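Local coordinates for GTP-binding protein (Thermus thermophilus, PDB 2DBY) that binds GDP and probably hydrolyses ATP and associates with the 70S ribosome and its 50S subunit, at residues 132-146 with 190-202. Numbering follows the deposited sequence.
Sequences ETELLLADLATLERR and ARFLKETPLLTAK
Asp139 OD2 is gripped by two groups of Thr200. Thr200 N donates to Asp139 OD2 over 2.7 Å, and OD2 accepts through its syn lone pair. Thr200 OG1 donates to the same Asp139 OD2 over 2.6 Å, coming nearly in line with the C-O bond. That hydroxyl sits between the backbone N and the carbonyl carbon of its own residue (chi1 60°), which brings OG1 to the same oxygen that Thr200 N already meets. Asp139 OD1 takes Leu199 N at 2.8 Å, also through its syn lone pair. Three bonds from two consecutive residues thus fix the carboxylate at the start of the 3-10 segment 199-201. With an alanine here in place of Asp139, the amides of Leu199 and Thr200 and the Thr200 hydroxyl would probably lose their shared acceptor in a buried place. Thr200 OG1 also accepts from Ala180 N.

Apolar groups flank this centre. Leu199 CD1 lies 3.9 Å from both Leu135 CD2 and Ala138 CB, and Leu94 of helix 91-98 touches both leucines. Thr142 and Thr196 meet methyl to methyl. Leu143 CD2 rests 3.7 Å from Phe192 CZ.

At the far end the Arg146 chain bends at chi2 and chi3. Arg146 NH2 reaches Glu195 OE2 at 2.7 Å, a salt bridge whose hydrogen bond is weak. A water in the guanidinium plane links Arg146 NE, Glu195 OE2 and Thr196 OG1. Arg160 also pairs with Glu195.

The contact ties helix 124-156, most of which lies in a predicted coiled coil, to the chain leaving helix 187-195. These helices form an insertion between the parallel strands 102-108 and 204-209, as in the helical arm of YchF/OLA1 G domains.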
ATOM      1  N   GLU A 132     -15.321  -1.681  11.464  1.00 11.14           N
ATOM      2  CA  GLU A 132     -14.814  -0.473  12.103  1.00 13.87           C
ATOM      3  C   GLU A 132     -15.149  -0.488  13.588  1.00 15.48           C
ATOM      4  O   GLU A 132     -14.326  -0.108  14.412  1.00 15.72           O
ATOM      5  CB  GLU A 132     -15.394   0.752  11.403  1.00 19.59           C
ATOM      6  CG  GLU A 132     -15.035   2.110  11.992  1.00 21.99           C
ATOM      7  CD  GLU A 132     -13.558   2.441  11.979  1.00 31.80           C
ATOM      8  OE1 GLU A 132     -12.814   1.950  11.096  1.00 29.07           O
ATOM      9  OE2 GLU A 132     -13.144   3.236  12.856  1.00 29.23           O
ATOM     10  N   THR A 133     -16.352  -0.927  13.933  1.00 14.97           N
ATOM     11  CA  THR A 133     -16.735  -0.991  15.350  1.00 14.02           C
ATOM     12  C   THR A 133     -15.784  -1.900  16.153  1.00 14.46           C
ATOM     13  O   THR A 133     -15.327  -1.522  17.234  1.00 12.90           O
ATOM     14  CB  THR A 133     -18.198  -1.427  15.461  1.00 15.39           C
ATOM     15  OG1 THR A 133     -19.005  -0.298  15.075  1.00 20.67           O
ATOM     16  CG2 THR A 133     -18.559  -1.862  16.889  1.00 22.85           C
ATOM     17  N   GLU A 134     -15.442  -3.075  15.619  1.00 13.22           N
ATOM     18  CA  GLU A 134     -14.513  -3.955  16.327  1.00 11.29           C
ATOM     19  C   GLU A 134     -13.114  -3.312  16.458  1.00 13.23           C
ATOM     20  O   GLU A 134     -12.430  -3.450  17.484  1.00 11.71           O
ATOM     21  CB  GLU A 134     -14.384  -5.308  15.604  1.00 12.26           C
ATOM     22  CG  GLU A 134     -15.686  -6.156  15.578  1.00 16.66           C
ATOM     23  CD  GLU A 134     -16.362  -6.280  16.945  1.00 20.65           C
ATOM     24  OE1 GLU A 134     -17.413  -5.625  17.144  1.00 15.39           O
ATOM     25  OE2 GLU A 134     -15.848  -7.023  17.812  1.00 18.35           O
ATOM     26  N   LEU A 135     -12.669  -2.606  15.420  1.00 12.11           N
ATOM     27  CA  LEU A 135     -11.340  -1.971  15.509  1.00 11.92           C
ATOM     28  C   LEU A 135     -11.344  -0.834  16.547  1.00 10.45           C
ATOM     29  O   LEU A 135     -10.362  -0.631  17.275  1.00 11.40           O
ATOM     30  CB  LEU A 135     -10.911  -1.402  14.152  1.00 12.48           C
ATOM     31  CG  LEU A 135     -10.863  -2.401  12.983  1.00 12.23           C
ATOM     32  CD1 LEU A 135     -10.250  -1.700  11.766  1.00 14.33           C
ATOM     33  CD2 LEU A 135     -10.014  -3.606  13.362  1.00 13.27           C
ATOM     34  N   LEU A 136     -12.455  -0.109  16.595  1.00 11.87           N
ATOM     35  CA  LEU A 136     -12.604   0.990  17.541  1.00 14.32           C
ATOM     36  C   LEU A 136     -12.582   0.455  18.963  1.00 13.25           C
ATOM     37  O   LEU A 136     -11.915   1.022  19.809  1.00 12.77           O
ATOM     38  CB  LEU A 136     -13.923   1.738  17.304  1.00 17.09           C
ATOM     39  CG  LEU A 136     -13.970   2.740  16.159  1.00 17.14           C
ATOM     40  CD1 LEU A 136     -15.419   3.034  15.812  1.00 19.97           C
ATOM     41  CD2 LEU A 136     -13.245   4.027  16.571  1.00 22.52           C
ATOM     42  N   LEU A 137     -13.297  -0.643  19.224  1.00 11.42           N
ATOM     43  CA  LEU A 137     -13.337  -1.208  20.565  1.00 13.35           C
ATOM     44  C   LEU A 137     -11.943  -1.617  21.012  1.00 15.17           C
ATOM     45  O   LEU A 137     -11.559  -1.405  22.170  1.00 13.60           O
ATOM     46  CB  LEU A 137     -14.294  -2.412  20.610  1.00 14.04           C
ATOM     47  CG  LEU A 137     -15.774  -2.013  20.510  1.00 14.84           C
ATOM     48  CD1 LEU A 137     -16.635  -3.276  20.350  1.00 20.76           C
ATOM     49  CD2 LEU A 137     -16.184  -1.258  21.751  1.00 19.06           C
ATOM     50  N   ALA A 138     -11.164  -2.204  20.108  1.00 11.79           N
ATOM     51  CA  ALA A 138      -9.810  -2.605  20.486  1.00 11.11           C
ATOM     52  C   ALA A 138      -8.937  -1.376  20.776  1.00 13.45           C
ATOM     53  O   ALA A 138      -8.145  -1.363  21.739  1.00 13.53           O
ATOM     54  CB  ALA A 138      -9.173  -3.449  19.352  1.00 13.77           C
ATOM     55  N   ASP A 139      -9.094  -0.345  19.947  1.00 10.98           N
ATOM     56  CA  ASP A 139      -8.299   0.879  20.089  1.00  8.51           C
ATOM     57  C   ASP A 139      -8.645   1.642  21.365  1.00  9.98           C
ATOM     58  O   ASP A 139      -7.750   2.254  21.976  1.00 12.66           O
ATOM     59  CB  ASP A 139      -8.518   1.810  18.899  1.00  9.60           C
ATOM     60  CG  ASP A 139      -7.671   1.424  17.684  1.00 12.91           C
ATOM     61  OD1 ASP A 139      -6.800   0.540  17.821  1.00 13.12           O
ATOM     62  OD2 ASP A 139      -7.865   2.027  16.607  1.00 12.20           O
ATOM     63  N   LEU A 140      -9.921   1.617  21.748  1.00 10.10           N
ATOM     64  CA  LEU A 140     -10.330   2.325  22.979  1.00 12.18           C
ATOM     65  C   LEU A 140      -9.672   1.636  24.168  1.00 13.06           C
ATOM     66  O   LEU A 140      -9.190   2.296  25.075  1.00 13.06           O
ATOM     67  CB  LEU A 140     -11.863   2.347  23.121  1.00 10.61           C
ATOM     68  CG  LEU A 140     -12.543   3.301  22.135  1.00 12.28           C
ATOM     69  CD1 LEU A 140     -14.067   3.048  22.079  1.00 17.13           C
ATOM     70  CD2 LEU A 140     -12.277   4.728  22.597  1.00 16.05           C
ATOM     71  N   ALA A 141      -9.641   0.302  24.160  1.00 12.74           N
ATOM     72  CA  ALA A 141      -8.984  -0.433  25.235  1.00 15.88           C
ATOM     73  C   ALA A 141      -7.481  -0.115  25.258  1.00 13.26           C
ATOM     74  O   ALA A 141      -6.865   0.050  26.311  1.00 13.32           O
ATOM     75  CB  ALA A 141      -9.212  -1.947  25.043  1.00 15.87           C
ATOM     76  N   THR A 142      -6.868  -0.045  24.077  1.00 13.68           N
ATOM     77  CA  THR A 142      -5.453   0.289  24.008  1.00 14.15           C
ATOM     78  C   THR A 142      -5.213   1.680  24.576  1.00 16.16           C
ATOM     79  O   THR A 142      -4.264   1.893  25.335  1.00 13.97           O
ATOM     80  CB  THR A 142      -4.963   0.275  22.558  1.00 12.48           C
ATOM     81  OG1 THR A 142      -5.012  -1.062  22.095  1.00 12.69           O
ATOM     82  CG2 THR A 142      -3.520   0.817  22.444  1.00 15.79           C
ATOM     83  N   LEU A 143      -6.070   2.622  24.202  1.00 12.04           N
ATOM     84  CA  LEU A 143      -5.917   3.985  24.684  1.00 11.54           C
ATOM     85  C   LEU A 143      -6.080   4.055  26.201  1.00 14.96           C
ATOM     86  O   LEU A 143      -5.335   4.765  26.866  1.00 15.32           O
ATOM     87  CB  LEU A 143      -6.939   4.913  24.015  1.00 13.26           C
ATOM     88  CG  LEU A 143      -6.532   5.361  22.602  1.00 15.03           C
ATOM     89  CD1 LEU A 143      -7.726   5.934  21.879  1.00 15.29           C
ATOM     90  CD2 LEU A 143      -5.402   6.382  22.713  1.00 15.95           C
ATOM     91  N   GLU A 144      -7.042   3.315  26.739  1.00 15.45           N
ATOM     92  CA  GLU A 144      -7.269   3.344  28.193  1.00 13.62           C
ATOM     93  C   GLU A 144      -6.006   2.865  28.887  1.00 16.49           C
ATOM     94  O   GLU A 144      -5.571   3.457  29.879  1.00 17.40           O
ATOM     95  CB  GLU A 144      -8.483   2.466  28.557  1.00 13.27           C
ATOM     96  CG  GLU A 144      -9.815   3.120  28.106  1.00 17.37           C
ATOM     97  CD  GLU A 144     -10.952   2.149  27.794  1.00 20.40           C
ATOM     98  OE1 GLU A 144     -11.981   2.612  27.248  1.00 16.85           O
ATOM     99  OE2 GLU A 144     -10.825   0.936  28.081  1.00 16.40           O
ATOM    100  N   ARG A 145      -5.403   1.800  28.365  1.00 18.17           N
ATOM    101  CA  ARG A 145      -4.173   1.298  28.972  1.00 18.70           C
ATOM    102  C   ARG A 145      -3.031   2.300  28.835  1.00 23.77           C
ATOM    103  O   ARG A 145      -2.286   2.524  29.788  1.00 21.80           O
ATOM    104  CB  ARG A 145      -3.760  -0.033  28.341  1.00 19.38           C
ATOM    105  CG  ARG A 145      -4.640  -1.198  28.709  1.00 25.58           C
ATOM    106  CD  ARG A 145      -4.035  -2.504  28.179  1.00 26.49           C
ATOM    107  NE  ARG A 145      -4.184  -2.671  26.733  1.00 29.90           N
ATOM    108  CZ  ARG A 145      -5.268  -3.178  26.146  1.00 29.61           C
ATOM    109  NH1 ARG A 145      -6.308  -3.571  26.876  1.00 33.53           N
ATOM    110  NH2 ARG A 145      -5.310  -3.306  24.831  1.00 31.39           N
ATOM    111  N   ARG A 146      -2.882   2.918  27.662  1.00 17.91           N
ATOM    112  CA  ARG A 146      -1.800   3.885  27.485  1.00 17.78           C
ATOM    113  C   ARG A 146      -2.002   5.156  28.309  1.00 17.28           C
ATOM    114  O   ARG A 146      -1.040   5.706  28.838  1.00 17.68           O
ATOM    115  CB  ARG A 146      -1.646   4.263  25.993  1.00 19.89           C
ATOM    116  CG  ARG A 146      -1.238   3.105  25.086  1.00 24.00           C
ATOM    117  CD  ARG A 146      -0.053   2.340  25.665  1.00 24.75           C
ATOM    118  NE  ARG A 146       1.164   3.147  25.632  1.00 29.77           N
ATOM    119  CZ  ARG A 146       2.219   2.933  26.408  1.00 35.82           C
ATOM    120  NH1 ARG A 146       2.204   1.939  27.294  1.00 32.76           N
ATOM    121  NH2 ARG A 146       3.297   3.696  26.277  1.00 38.61           N
ATOM    122  N   ALA A 190       1.605  12.313  16.016  1.00 17.48           N
ATOM    123  CA  ALA A 190       2.511  11.490  15.230  1.00 20.25           C
ATOM    124  C   ALA A 190       3.431  10.656  16.128  1.00 20.08           C
ATOM    125  O   ALA A 190       3.676   9.482  15.848  1.00 17.27           O
ATOM    126  CB  ALA A 190       3.332  12.366  14.304  1.00 24.42           C
ATOM    127  N   ARG A 191       3.948  11.257  17.201  1.00 18.77           N
ATOM    128  CA  ARG A 191       4.841  10.514  18.100  1.00 18.65           C
ATOM    129  C   ARG A 191       4.071   9.404  18.810  1.00 19.26           C
ATOM    130  O   ARG A 191       4.564   8.297  18.992  1.00 17.96           O
ATOM    131  CB  ARG A 191       5.454  11.445  19.150  1.00 20.17           C
ATOM    132  CG  ARG A 191       6.456  12.427  18.583  1.00 26.56           C
ATOM    133  CD  ARG A 191       7.021  13.295  19.697  1.00 23.89           C
ATOM    134  NE  ARG A 191       7.636  12.491  20.752  1.00 26.90           N
ATOM    135  CZ  ARG A 191       7.989  12.972  21.943  1.00 33.96           C
ATOM    136  NH1 ARG A 191       7.783  14.246  22.225  1.00 31.47           N
ATOM    137  NH2 ARG A 191       8.552  12.185  22.849  1.00 37.27           N
ATOM    138  N   PHE A 192       2.847   9.705  19.207  1.00 15.84           N
ATOM    139  CA  PHE A 192       2.057   8.697  19.883  1.00 12.25           C
ATOM    140  C   PHE A 192       1.760   7.498  18.962  1.00 13.71           C
ATOM    141  O   PHE A 192       1.918   6.338  19.361  1.00 17.07           O
ATOM    142  CB  PHE A 192       0.729   9.293  20.371  1.00 12.29           C
ATOM    143  CG  PHE A 192      -0.190   8.266  20.967  1.00 12.64           C
ATOM    144  CD1 PHE A 192       0.004   7.826  22.277  1.00 18.77           C
ATOM    145  CD2 PHE A 192      -1.174   7.658  20.191  1.00 14.33           C
ATOM    146  CE1 PHE A 192      -0.757   6.797  22.807  1.00 17.15           C
ATOM    147  CE2 PHE A 192      -1.944   6.626  20.708  1.00 15.37           C
ATOM    148  CZ  PHE A 192      -1.734   6.190  22.024  1.00 15.54           C
ATOM    149  N   LEU A 193       1.334   7.776  17.729  1.00 13.70           N
ATOM    150  CA  LEU A 193       0.964   6.683  16.828  1.00 12.98           C
ATOM    151  C   LEU A 193       2.146   5.841  16.355  1.00 19.09           C
ATOM    152  O   LEU A 193       1.975   4.680  15.986  1.00 18.42           O
ATOM    153  CB  LEU A 193       0.171   7.230  15.627  1.00 12.05           C
ATOM    154  CG  LEU A 193      -1.247   7.741  15.942  1.00 14.21           C
ATOM    155  CD1 LEU A 193      -1.882   8.363  14.703  1.00 17.11           C
ATOM    156  CD2 LEU A 193      -2.096   6.560  16.455  1.00 14.35           C
ATOM    157  N   LYS A 194       3.341   6.419  16.382  1.00 19.80           N
ATOM    158  CA  LYS A 194       4.531   5.676  15.995  1.00 20.68           C
ATOM    159  C   LYS A 194       4.783   4.643  17.094  1.00 22.26           C
ATOM    160  O   LYS A 194       5.090   3.487  16.817  1.00 21.28           O
ATOM    161  CB  LYS A 194       5.738   6.609  15.881  1.00 25.15           C
ATOM    162  CG  LYS A 194       7.006   5.918  15.379  1.00 35.47           C
ATOM    163  CD  LYS A 194       8.197   6.881  15.386  1.00 39.72           C
ATOM    164  CE  LYS A 194       9.508   6.159  15.078  1.00 44.64           C
ATOM    165  NZ  LYS A 194      10.701   6.999  15.418  1.00 45.87           N
ATOM    166  N   GLU A 195       4.614   5.060  18.344  1.00 21.83           N
ATOM    167  CA  GLU A 195       4.820   4.166  19.477  1.00 20.87           C
ATOM    168  C   GLU A 195       3.664   3.186  19.671  1.00 23.41           C
ATOM    169  O   GLU A 195       3.886   2.024  20.028  1.00 18.26           O
ATOM    170  CB  GLU A 195       5.012   4.976  20.766  1.00 21.33           C
ATOM    171  CG  GLU A 195       4.965   4.129  22.030  1.00 26.37           C
ATOM    172  CD  GLU A 195       5.475   4.872  23.263  1.00 26.29           C
ATOM    173  OE1 GLU A 195       6.597   5.422  23.197  1.00 28.73           O
ATOM    174  OE2 GLU A 195       4.757   4.893  24.291  1.00 28.72           O
ATOM    175  N   THR A 196       2.441   3.665  19.441  1.00 16.14           N
ATOM    176  CA  THR A 196       1.211   2.865  19.614  1.00 16.30           C
ATOM    177  C   THR A 196       0.380   2.929  18.329  1.00 16.63           C
ATOM    178  O   THR A 196      -0.496   3.790  18.168  1.00 14.08           O
ATOM    179  CB  THR A 196       0.384   3.428  20.787  1.00 15.53           C
ATOM    180  OG1 THR A 196       1.197   3.423  21.979  1.00 19.69           O
ATOM    181  CG2 THR A 196      -0.851   2.572  21.038  1.00 18.11           C
ATOM    182  N   PRO A 197       0.655   2.020  17.388  1.00 17.33           N
ATOM    183  CA  PRO A 197      -0.035   1.954  16.090  1.00 17.88           C
ATOM    184  C   PRO A 197      -1.469   1.475  16.190  1.00 15.05           C
ATOM    185  O   PRO A 197      -1.750   0.303  15.969  1.00 16.71           O
ATOM    186  CB  PRO A 197       0.843   0.988  15.263  1.00 21.50           C
ATOM    187  CG  PRO A 197       2.161   0.941  15.998  1.00 27.91           C
ATOM    188  CD  PRO A 197       1.748   1.032  17.460  1.00 18.69           C
ATOM    189  N   LEU A 198      -2.377   2.396  16.503  1.00 12.64           N
ATOM    190  CA  LEU A 198      -3.795   2.073  16.643  1.00 12.47           C
ATOM    191  C   LEU A 198      -4.345   1.449  15.364  1.00 12.44           C
ATOM    192  O   LEU A 198      -3.962   1.829  14.257  1.00 10.85           O
ATOM    193  CB  LEU A 198      -4.611   3.330  16.969  1.00 12.08           C
ATOM    194  CG  LEU A 198      -4.275   3.961  18.326  1.00 12.81           C
ATOM    195  CD1 LEU A 198      -5.183   5.190  18.532  1.00 11.16           C
ATOM    196  CD2 LEU A 198      -4.462   2.934  19.444  1.00 14.77           C
ATOM    197  N   LEU A 199      -5.249   0.487  15.526  1.00 10.78           N
ATOM    198  CA  LEU A 199      -5.816  -0.185  14.366  1.00  9.14           C
ATOM    199  C   LEU A 199      -6.559   0.773  13.433  1.00 11.69           C
ATOM    200  O   LEU A 199      -6.475   0.642  12.196  1.00 12.74           O
ATOM    201  CB  LEU A 199      -6.759  -1.298  14.822  1.00  9.80           C
ATOM    202  CG  LEU A 199      -6.095  -2.311  15.765  1.00 11.83           C
ATOM    203  CD1 LEU A 199      -7.100  -3.432  15.996  1.00 17.58           C
ATOM    204  CD2 LEU A 199      -4.772  -2.903  15.174  1.00 14.36           C
ATOM    205  N   THR A 200      -7.283   1.729  14.010  1.00 11.50           N
ATOM    206  CA  THR A 200      -8.041   2.681  13.204  1.00 10.13           C
ATOM    207  C   THR A 200      -7.196   3.826  12.658  1.00  7.89           C
ATOM    208  O   THR A 200      -7.725   4.714  11.986  1.00 10.74           O
ATOM    209  CB  THR A 200      -9.263   3.279  13.965  1.00  9.81           C
ATOM    210  OG1 THR A 200      -8.806   3.971  15.126  1.00 11.22           O
ATOM    211  CG2 THR A 200     -10.226   2.167  14.382  1.00 12.49           C
ATOM    212  N   ALA A 201      -5.894   3.791  12.937  1.00  9.44           N
ATOM    213  CA  ALA A 201      -4.964   4.790  12.394  1.00 10.26           C
ATOM    214  C   ALA A 201      -4.411   4.280  11.042  1.00 10.87           C
ATOM    215  O   ALA A 201      -3.839   5.062  10.255  1.00 11.66           O
ATOM    216  CB  ALA A 201      -3.798   5.056  13.392  1.00 11.03           C
ATOM    217  N   LYS A 202      -4.565   2.984  10.768  1.00 10.43           N
ATOM    218  CA  LYS A 202      -4.084   2.441   9.492  1.00 12.14           C
ATOM    219  C   LYS A 202      -4.924   2.990   8.329  1.00 12.92           C
ATOM    220  O   LYS A 202      -6.156   3.115   8.428  1.00 11.92           O
ATOM    221  CB  LYS A 202      -4.162   0.893   9.487  1.00 10.69           C
ATOM    222  CG  LYS A 202      -3.385   0.230  10.639  1.00 12.85           C
ATOM    223  CD  LYS A 202      -3.627  -1.288  10.698  1.00 14.35           C
ATOM    224  CE  LYS A 202      -2.973  -1.920  11.932  1.00 16.57           C
ATOM    225  NZ  LYS A 202      -1.484  -1.998  11.825  1.00 14.79           N
TER
HETATM  226  O   HOH W   1       2.093   5.257  24.000  1.00 26.13           O